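Local coordinates for fibronectin type III domain-containing protein (Simiduia agarivorans, PDB 6P2K) that probably hydrolyses the backbone of xyloglucan or related beta-glucans through its glycoside hydrolase family 74 module, the part held here, built of seven-bladed beta-propellers, at residues Q7-G15 with Y393-T401; V494-G505 with L543-V554. One frame throughout, in Å; residues are numbered along the deposited sequence.

Interaction 1: residues Q7-G15 with Y393-T401; sequences QPLNPGAGG and YKGKGTEST
Gly12 and Gly395 meet backbone to backbone, their CA atoms 3.6 Å apart, and set the tight half of this contact. A side chain on Gly395 would run into Asn10 O, and one on Gly14 would strike Thr401 CG2, which already lies 3.7 Å from Gly14 CA. Next to the glycines Ala13 forms a single bridge to Glu399. Ala13 N gives its hydrogen to Thr398 O at 3.0 Å and, weakly, to Thr398 OG1, while Ser400 N returns a bond to Ala13 O at 3.0 Å. Thr398 OG1 sits between the backbone N and the carbonyl carbon (chi1 78°), which turns it onto Ala13. Asn10 and Glu399 cross at about a right angle, with Glu399 CB and CG against the amide. The Glu399 chain bends at chi2 (-83°), bringing OE1 to 3.5 Å from Asn10 ND2, a weak bond between planes 51° apart. Asn10 OD1 is gripped harder: it accepts from Leu766 N, from Gln415 NE2 and from a water, 2.8 Å from OD1, that is also hydrogen-bonded to Thr401 OG1, itself paired with Thr403 OG1. With an alanine here, Leu766 N, Gln415 NE2 and the water would probably lose their shared acceptor, and the Glu399 carboxylate its weak tie to ND2. The other end is looser: the exposed Pro8 offers only CB to Glu399 OE1, at 3.6 Å, and the exposed Lys394 turns its CB away from 7-15. Strand 7-8 is the outer strand of the blade ending at strand 765-770, the Velcro-like closure typical of beta-propellers, and the contact binds together the two chain passages that join the propellers of this family 74 fold.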
# COMPACT_ATOMS: atom_id res chain seq x y z
N GLN B 7 18.54 -27.91 -27.87
CA GLN B 7 18.91 -27.36 -26.58
C GLN B 7 17.81 -27.66 -25.56
O GLN B 7 16.67 -27.18 -25.74
CB GLN B 7 19.13 -25.85 -26.70
CG GLN B 7 19.59 -25.16 -25.43
CD GLN B 7 20.11 -23.76 -25.69
OE1 GLN B 7 19.76 -23.14 -26.70
NE2 GLN B 7 20.94 -23.25 -24.79
N PRO B 8 18.09 -28.42 -24.51
CA PRO B 8 17.06 -28.72 -23.52
C PRO B 8 16.82 -27.55 -22.57
O PRO B 8 17.74 -26.82 -22.21
CB PRO B 8 17.63 -29.92 -22.76
CG PRO B 8 19.11 -29.73 -22.85
CD PRO B 8 19.37 -29.07 -24.19
N LEU B 9 15.55 -27.40 -22.17
CA LEU B 9 15.12 -26.34 -21.26
C LEU B 9 14.21 -26.98 -20.21
O LEU B 9 12.98 -26.97 -20.36
CB LEU B 9 14.41 -25.20 -22.02
CG LEU B 9 15.18 -24.56 -23.18
CD1 LEU B 9 14.24 -23.70 -24.02
CD2 LEU B 9 16.35 -23.74 -22.68
N ASN B 10 14.80 -27.56 -19.17
CA ASN B 10 14.06 -28.43 -18.27
C ASN B 10 14.61 -28.33 -16.85
O ASN B 10 15.80 -28.05 -16.66
CB ASN B 10 14.12 -29.88 -18.75
CG ASN B 10 13.38 -30.08 -20.06
OD1 ASN B 10 12.16 -29.93 -20.12
ND2 ASN B 10 14.12 -30.39 -21.12
N PRO B 11 13.77 -28.57 -15.84
CA PRO B 11 14.23 -28.49 -14.45
C PRO B 11 14.91 -29.75 -13.94
O PRO B 11 15.46 -29.73 -12.83
CB PRO B 11 12.94 -28.22 -13.67
CG PRO B 11 11.90 -28.92 -14.46
CD PRO B 11 12.32 -28.82 -15.92
N GLY B 12 14.88 -30.85 -14.70
CA GLY B 12 15.53 -32.07 -14.28
C GLY B 12 14.58 -33.19 -13.89
O GLY B 12 13.69 -32.99 -13.06
N ALA B 13 14.78 -34.37 -14.48
CA ALA B 13 13.99 -35.57 -14.21
C ALA B 13 12.51 -35.22 -14.40
O ALA B 13 12.16 -34.60 -15.41
CB ALA B 13 14.37 -36.12 -12.84
N GLY B 14 11.62 -35.60 -13.48
CA GLY B 14 10.21 -35.29 -13.60
C GLY B 14 9.35 -36.44 -14.07
O GLY B 14 8.13 -36.26 -14.20
N GLY B 15 9.93 -37.61 -14.33
CA GLY B 15 9.16 -38.79 -14.66
C GLY B 15 9.59 -39.96 -13.80
O GLY B 15 10.67 -39.95 -13.20
N TYR B 393 15.01 -24.19 -10.00
CA TYR B 393 15.90 -25.32 -10.18
C TYR B 393 16.17 -25.55 -11.66
O TYR B 393 15.24 -25.54 -12.48
CB TYR B 393 15.31 -26.59 -9.56
CG TYR B 393 15.34 -26.59 -8.05
CD1 TYR B 393 14.33 -25.98 -7.31
CD2 TYR B 393 16.39 -27.19 -7.36
CE1 TYR B 393 14.37 -25.97 -5.93
CE2 TYR B 393 16.43 -27.19 -5.98
CZ TYR B 393 15.42 -26.58 -5.27
OH TYR B 393 15.46 -26.59 -3.89
N LYS B 394 17.44 -25.78 -12.00
CA LYS B 394 17.83 -26.18 -13.34
C LYS B 394 18.22 -27.65 -13.34
O LYS B 394 18.73 -28.18 -12.35
CB LYS B 394 18.98 -25.31 -13.87
CG LYS B 394 20.29 -25.44 -13.10
CD LYS B 394 21.34 -24.51 -13.67
CE LYS B 394 22.66 -24.65 -12.93
NZ LYS B 394 23.65 -23.64 -13.41
N GLY B 395 17.99 -28.31 -14.47
CA GLY B 395 18.21 -29.74 -14.55
C GLY B 395 19.68 -30.12 -14.48
O GLY B 395 20.58 -29.34 -14.78
N LYS B 396 19.91 -31.36 -14.07
CA LYS B 396 21.26 -31.92 -14.00
C LYS B 396 21.61 -32.78 -15.21
O LYS B 396 22.63 -33.46 -15.19
CB LYS B 396 21.43 -32.74 -12.71
CG LYS B 396 21.63 -31.89 -11.46
CD LYS B 396 22.01 -32.77 -10.26
CE LYS B 396 22.24 -31.95 -9.01
NZ LYS B 396 23.46 -31.08 -9.11
N GLY B 397 20.79 -32.75 -16.26
CA GLY B 397 21.07 -33.47 -17.49
C GLY B 397 20.01 -34.45 -17.93
O GLY B 397 20.09 -34.97 -19.05
N THR B 398 19.01 -34.74 -17.10
CA THR B 398 17.90 -35.59 -17.50
C THR B 398 16.62 -34.77 -17.59
O THR B 398 16.48 -33.74 -16.91
CB THR B 398 17.69 -36.75 -16.52
OG1 THR B 398 17.02 -36.27 -15.35
CG2 THR B 398 19.02 -37.36 -16.12
N GLU B 399 15.70 -35.22 -18.43
CA GLU B 399 14.36 -34.65 -18.49
C GLU B 399 13.40 -35.74 -18.91
O GLU B 399 13.61 -36.39 -19.94
CB GLU B 399 14.28 -33.46 -19.46
CG GLU B 399 14.95 -33.69 -20.80
CD GLU B 399 16.44 -33.43 -20.77
OE1 GLU B 399 16.84 -32.36 -20.25
OE2 GLU B 399 17.21 -34.27 -21.27
N SER B 400 12.35 -35.95 -18.11
CA SER B 400 11.47 -37.09 -18.35
C SER B 400 10.00 -36.72 -18.17
O SER B 400 9.18 -37.59 -17.84
CB SER B 400 11.83 -38.26 -17.44
OG SER B 400 13.23 -38.45 -17.38
N THR B 401 9.64 -35.46 -18.40
CA THR B 401 8.27 -35.02 -18.19
C THR B 401 7.45 -35.19 -19.46
O THR B 401 7.96 -35.00 -20.57
CB THR B 401 8.22 -33.56 -17.75
OG1 THR B 401 8.76 -32.72 -18.78
CG2 THR B 401 9.00 -33.35 -16.46
O HOH W 1 10.59 -30.94 -18.09

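Interaction 2: residues V494-G505 with L543-V554; sequences VELAGGPNAKAG and LDYHDRGETLPV. With ZN (zinc ion), chain O.
Val494 lies over one face of the His546 ring in a CH-pi contact, its CG2 4.1 Å from the ring centroid and 17° off the normal. At the ring edge, in plane, His546 ND1 points almost straight (177°) at Asp547 OD1, but at 3.5 Å the bond is weak; His546 NE2 is held by Glu389 of a third subunit. Leu496 CD2 approaches the ring obliquely and also meets Leu543 CD2 at 3.8 Å, continuing the apolar patch. On the far side of the helix, Asp544 O stands 3.4 Å above the plane of the Arg548 guanidinium, over its centre, with Tyr545 CE1 at the edge, and Leu552 CD1 leans on one face of the Tyr545 ring. The helix that carries Leu543, Tyr545 and His546 ends in a Schellman motif with Gly549 as the C-prime residue; it is inserted in the chain between strands 532-536 and 555-559 of the blade 511-559 and packs on strand 493-496 of the blade before, where Leu496 and Ala497 both face Leu479 in a classic beta bulge. Beyond the helix, Lys503 runs extended before bending at chi4 (68°) to set NZ 3.0 Å from Thr551 OG1; a water bridges the same NZ to Glu550 O, and Thr551 OG1 also bonds Ser380 O of the third subunit. Val554 N bonds Ala504 O at 2.9 Å, while Val554 CG1 rests against the methyls of Ala497 and Ala504. Asp544 OD2 binds a zinc ion at 2.2 Å, together with two waters and Asp544 of a fourth subunit.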
# COMPACT_ATOMS: atom_id res chain seq x y z
N VAL B 494 -4.91 -16.49 -11.30
CA VAL B 494 -6.30 -16.41 -10.86
C VAL B 494 -7.15 -17.22 -11.83
O VAL B 494 -6.86 -17.28 -13.03
CB VAL B 494 -6.80 -14.95 -10.79
CG1 VAL B 494 -6.01 -14.16 -9.75
CG2 VAL B 494 -6.72 -14.27 -12.16
N GLU B 495 -8.19 -17.86 -11.30
CA GLU B 495 -9.10 -18.65 -12.12
C GLU B 495 -10.22 -17.78 -12.65
O GLU B 495 -10.91 -17.09 -11.88
CB GLU B 495 -9.68 -19.82 -11.31
CG GLU B 495 -10.58 -20.73 -12.15
CD GLU B 495 -11.31 -21.75 -11.31
OE1 GLU B 495 -11.90 -21.38 -10.28
OE2 GLU B 495 -11.29 -22.94 -11.69
N LEU B 496 -10.43 -17.82 -13.97
CA LEU B 496 -11.42 -16.98 -14.62
C LEU B 496 -12.73 -17.70 -14.92
O LEU B 496 -13.79 -17.06 -14.90
CB LEU B 496 -10.86 -16.40 -15.92
CG LEU B 496 -9.85 -15.26 -15.77
CD1 LEU B 496 -9.39 -14.76 -17.14
CD2 LEU B 496 -10.44 -14.11 -14.95
N ALA B 497 -12.70 -19.00 -15.21
CA ALA B 497 -13.91 -19.69 -15.64
C ALA B 497 -13.72 -21.19 -15.51
O ALA B 497 -12.60 -21.69 -15.41
CB ALA B 497 -14.27 -19.32 -17.08
N GLY B 498 -14.84 -21.91 -15.53
CA GLY B 498 -14.82 -23.36 -15.54
C GLY B 498 -14.91 -24.00 -14.17
O GLY B 498 -15.61 -23.50 -13.28
N GLY B 499 -14.22 -25.13 -14.00
CA GLY B 499 -14.29 -25.90 -12.79
C GLY B 499 -15.58 -26.69 -12.72
O GLY B 499 -16.45 -26.58 -13.59
N PRO B 500 -15.74 -27.51 -11.68
CA PRO B 500 -16.98 -28.29 -11.55
C PRO B 500 -18.22 -27.44 -11.28
O PRO B 500 -19.33 -27.91 -11.54
CB PRO B 500 -16.69 -29.24 -10.38
CG PRO B 500 -15.59 -28.58 -9.61
CD PRO B 500 -14.77 -27.82 -10.62
N ASN B 501 -18.07 -26.22 -10.78
CA ASN B 501 -19.22 -25.35 -10.57
C ASN B 501 -19.49 -24.43 -11.76
O ASN B 501 -20.34 -23.53 -11.66
CB ASN B 501 -19.05 -24.52 -9.29
CG ASN B 501 -17.71 -23.82 -9.21
OD1 ASN B 501 -17.31 -23.11 -10.13
ND2 ASN B 501 -17.02 -24.00 -8.09
N ALA B 502 -18.80 -24.65 -12.89
CA ALA B 502 -19.09 -23.96 -14.15
C ALA B 502 -19.05 -22.44 -13.99
O ALA B 502 -19.97 -21.72 -14.38
CB ALA B 502 -20.44 -24.42 -14.72
N LYS B 503 -17.97 -21.95 -13.38
CA LYS B 503 -17.77 -20.52 -13.22
C LYS B 503 -17.82 -19.83 -14.58
O LYS B 503 -17.33 -20.35 -15.58
CB LYS B 503 -16.42 -20.27 -12.54
CG LYS B 503 -16.02 -18.82 -12.39
CD LYS B 503 -14.63 -18.74 -11.75
CE LYS B 503 -14.25 -17.31 -11.39
NZ LYS B 503 -15.10 -16.77 -10.29
N ALA B 504 -18.45 -18.65 -14.61
CA ALA B 504 -18.61 -17.84 -15.81
C ALA B 504 -19.44 -18.54 -16.89
O ALA B 504 -19.43 -18.12 -18.05
CB ALA B 504 -17.26 -17.40 -16.39
N GLY B 505 -20.16 -19.60 -16.53
CA GLY B 505 -20.91 -20.33 -17.52
C GLY B 505 -20.09 -21.24 -18.41
O GLY B 505 -20.64 -21.80 -19.36
N LEU B 543 -10.89 -9.76 -16.42
CA LEU B 543 -10.09 -9.51 -15.23
C LEU B 543 -10.61 -8.32 -14.44
O LEU B 543 -10.49 -8.31 -13.21
CB LEU B 543 -8.62 -9.31 -15.63
CG LEU B 543 -7.95 -10.63 -16.03
CD1 LEU B 543 -6.68 -10.42 -16.84
CD2 LEU B 543 -7.66 -11.48 -14.80
N ASP B 544 -11.22 -7.33 -15.10
CA ASP B 544 -11.86 -6.24 -14.38
C ASP B 544 -12.93 -6.77 -13.43
O ASP B 544 -12.98 -6.40 -12.26
CB ASP B 544 -12.46 -5.21 -15.36
CG ASP B 544 -11.40 -4.37 -16.06
OD1 ASP B 544 -10.22 -4.44 -15.65
OD2 ASP B 544 -11.75 -3.65 -17.01
N TYR B 545 -13.77 -7.68 -13.92
CA TYR B 545 -14.79 -8.28 -13.07
C TYR B 545 -14.17 -9.14 -11.97
O TYR B 545 -14.62 -9.10 -10.82
CB TYR B 545 -15.75 -9.13 -13.90
CG TYR B 545 -16.87 -8.34 -14.54
CD1 TYR B 545 -16.61 -7.42 -15.54
CD2 TYR B 545 -18.19 -8.53 -14.14
CE1 TYR B 545 -17.63 -6.70 -16.13
CE2 TYR B 545 -19.22 -7.81 -14.72
CZ TYR B 545 -18.93 -6.89 -15.72
OH TYR B 545 -19.94 -6.18 -16.31
N HIS B 546 -13.14 -9.91 -12.31
CA HIS B 546 -12.54 -10.81 -11.32
C HIS B 546 -11.96 -10.02 -10.15
O HIS B 546 -12.10 -10.43 -8.99
CB HIS B 546 -11.47 -11.68 -11.96
CG HIS B 546 -10.70 -12.49 -10.95
ND1 HIS B 546 -9.64 -11.99 -10.24
CD2 HIS B 546 -10.88 -13.76 -10.52
CE1 HIS B 546 -9.18 -12.92 -9.42
NE2 HIS B 546 -9.91 -14.00 -9.57
N ASP B 547 -11.30 -8.90 -10.44
CA ASP B 547 -10.68 -8.12 -9.38
C ASP B 547 -11.70 -7.48 -8.44
O ASP B 547 -11.33 -7.05 -7.35
CB ASP B 547 -9.78 -7.04 -9.98
CG ASP B 547 -8.53 -7.62 -10.64
OD1 ASP B 547 -8.27 -8.82 -10.46
OD2 ASP B 547 -7.81 -6.86 -11.32
N ARG B 548 -12.96 -7.42 -8.85
CA ARG B 548 -14.04 -6.91 -8.00
C ARG B 548 -14.73 -8.01 -7.21
O ARG B 548 -15.78 -7.75 -6.60
CB ARG B 548 -15.08 -6.17 -8.84
CG ARG B 548 -14.66 -4.83 -9.35
CD ARG B 548 -15.84 -4.13 -10.00
NE ARG B 548 -16.15 -4.67 -11.33
CZ ARG B 548 -15.58 -4.24 -12.45
NH1 ARG B 548 -14.68 -3.27 -12.41
NH2 ARG B 548 -15.91 -4.79 -13.62
N GLY B 549 -14.19 -9.23 -7.22
CA GLY B 549 -14.91 -10.35 -6.64
C GLY B 549 -16.15 -10.73 -7.41
O GLY B 549 -17.13 -11.17 -6.81
N GLU B 550 -16.14 -10.55 -8.73
CA GLU B 550 -17.27 -10.85 -9.59
C GLU B 550 -16.79 -11.72 -10.74
O GLU B 550 -15.60 -12.03 -10.86
CB GLU B 550 -17.95 -9.57 -10.09
CG GLU B 550 -18.63 -8.76 -9.00
CD GLU B 550 -19.82 -9.47 -8.39
OE1 GLU B 550 -20.14 -9.19 -7.21
OE2 GLU B 550 -20.45 -10.30 -9.08
N THR B 551 -17.72 -12.11 -11.61
CA THR B 551 -17.39 -12.97 -12.73
C THR B 551 -18.14 -12.51 -13.97
O THR B 551 -19.36 -12.35 -13.94
CB THR B 551 -17.73 -14.44 -12.43
OG1 THR B 551 -17.21 -14.79 -11.14
CG2 THR B 551 -17.11 -15.34 -13.48
N LEU B 552 -17.41 -12.31 -15.04
CA LEU B 552 -17.97 -11.98 -16.34
C LEU B 552 -18.21 -13.27 -17.13
O LEU B 552 -17.28 -14.07 -17.27
CB LEU B 552 -17.03 -11.08 -17.12
CG LEU B 552 -17.49 -10.69 -18.52
CD1 LEU B 552 -18.55 -9.60 -18.45
CD2 LEU B 552 -16.31 -10.25 -19.36
N PRO B 553 -19.42 -13.51 -17.63
CA PRO B 553 -19.68 -14.76 -18.36
C PRO B 553 -18.81 -14.87 -19.60
O PRO B 553 -18.45 -13.87 -20.23
CB PRO B 553 -21.16 -14.65 -18.73
CG PRO B 553 -21.73 -13.68 -17.75
CD PRO B 553 -20.63 -12.70 -17.47
N VAL B 554 -18.46 -16.11 -19.95
CA VAL B 554 -17.84 -16.39 -21.24
C VAL B 554 -18.95 -16.36 -22.29
O VAL B 554 -20.13 -16.26 -21.95
CB VAL B 554 -17.10 -17.74 -21.25
CG1 VAL B 554 -16.01 -17.76 -20.19
CG2 VAL B 554 -18.08 -18.89 -21.04
ZN ZN O . -13.85 -2.88 -16.91
O HOH W 2 -14.31 -14.67 -16.41
O HOH W 3 -14.23 -14.12 -10.15
O HOH W 4 -21.98 -17.94 -20.42
O HOH W 5 -15.51 -4.22 -16.92
O HOH W 6 -13.83 -1.68 -18.49

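Interactions 1 and 2 do not touch: their centres lie 34 Å apart and their nearest atoms about 21 Å. Interaction 1 sits near the middle of the chain, at the passages between the propellers; interaction 2 joins neighbouring blades at the periphery. In family 74 enzymes the substrate cleft runs between the two propellers, so interaction 1 probably lies nearer that region. In the six-chain assembly the two regions meet across copies, since Tyr393 packs on Asn501 of a second subunit. The nearest atoms of Gly15 and a bound zinc ion are about 9 Å apart. Gln16, next in the chain, binds zinc with Asp124, whereas the zinc ion of interaction 2 is ligated directly, between subunits.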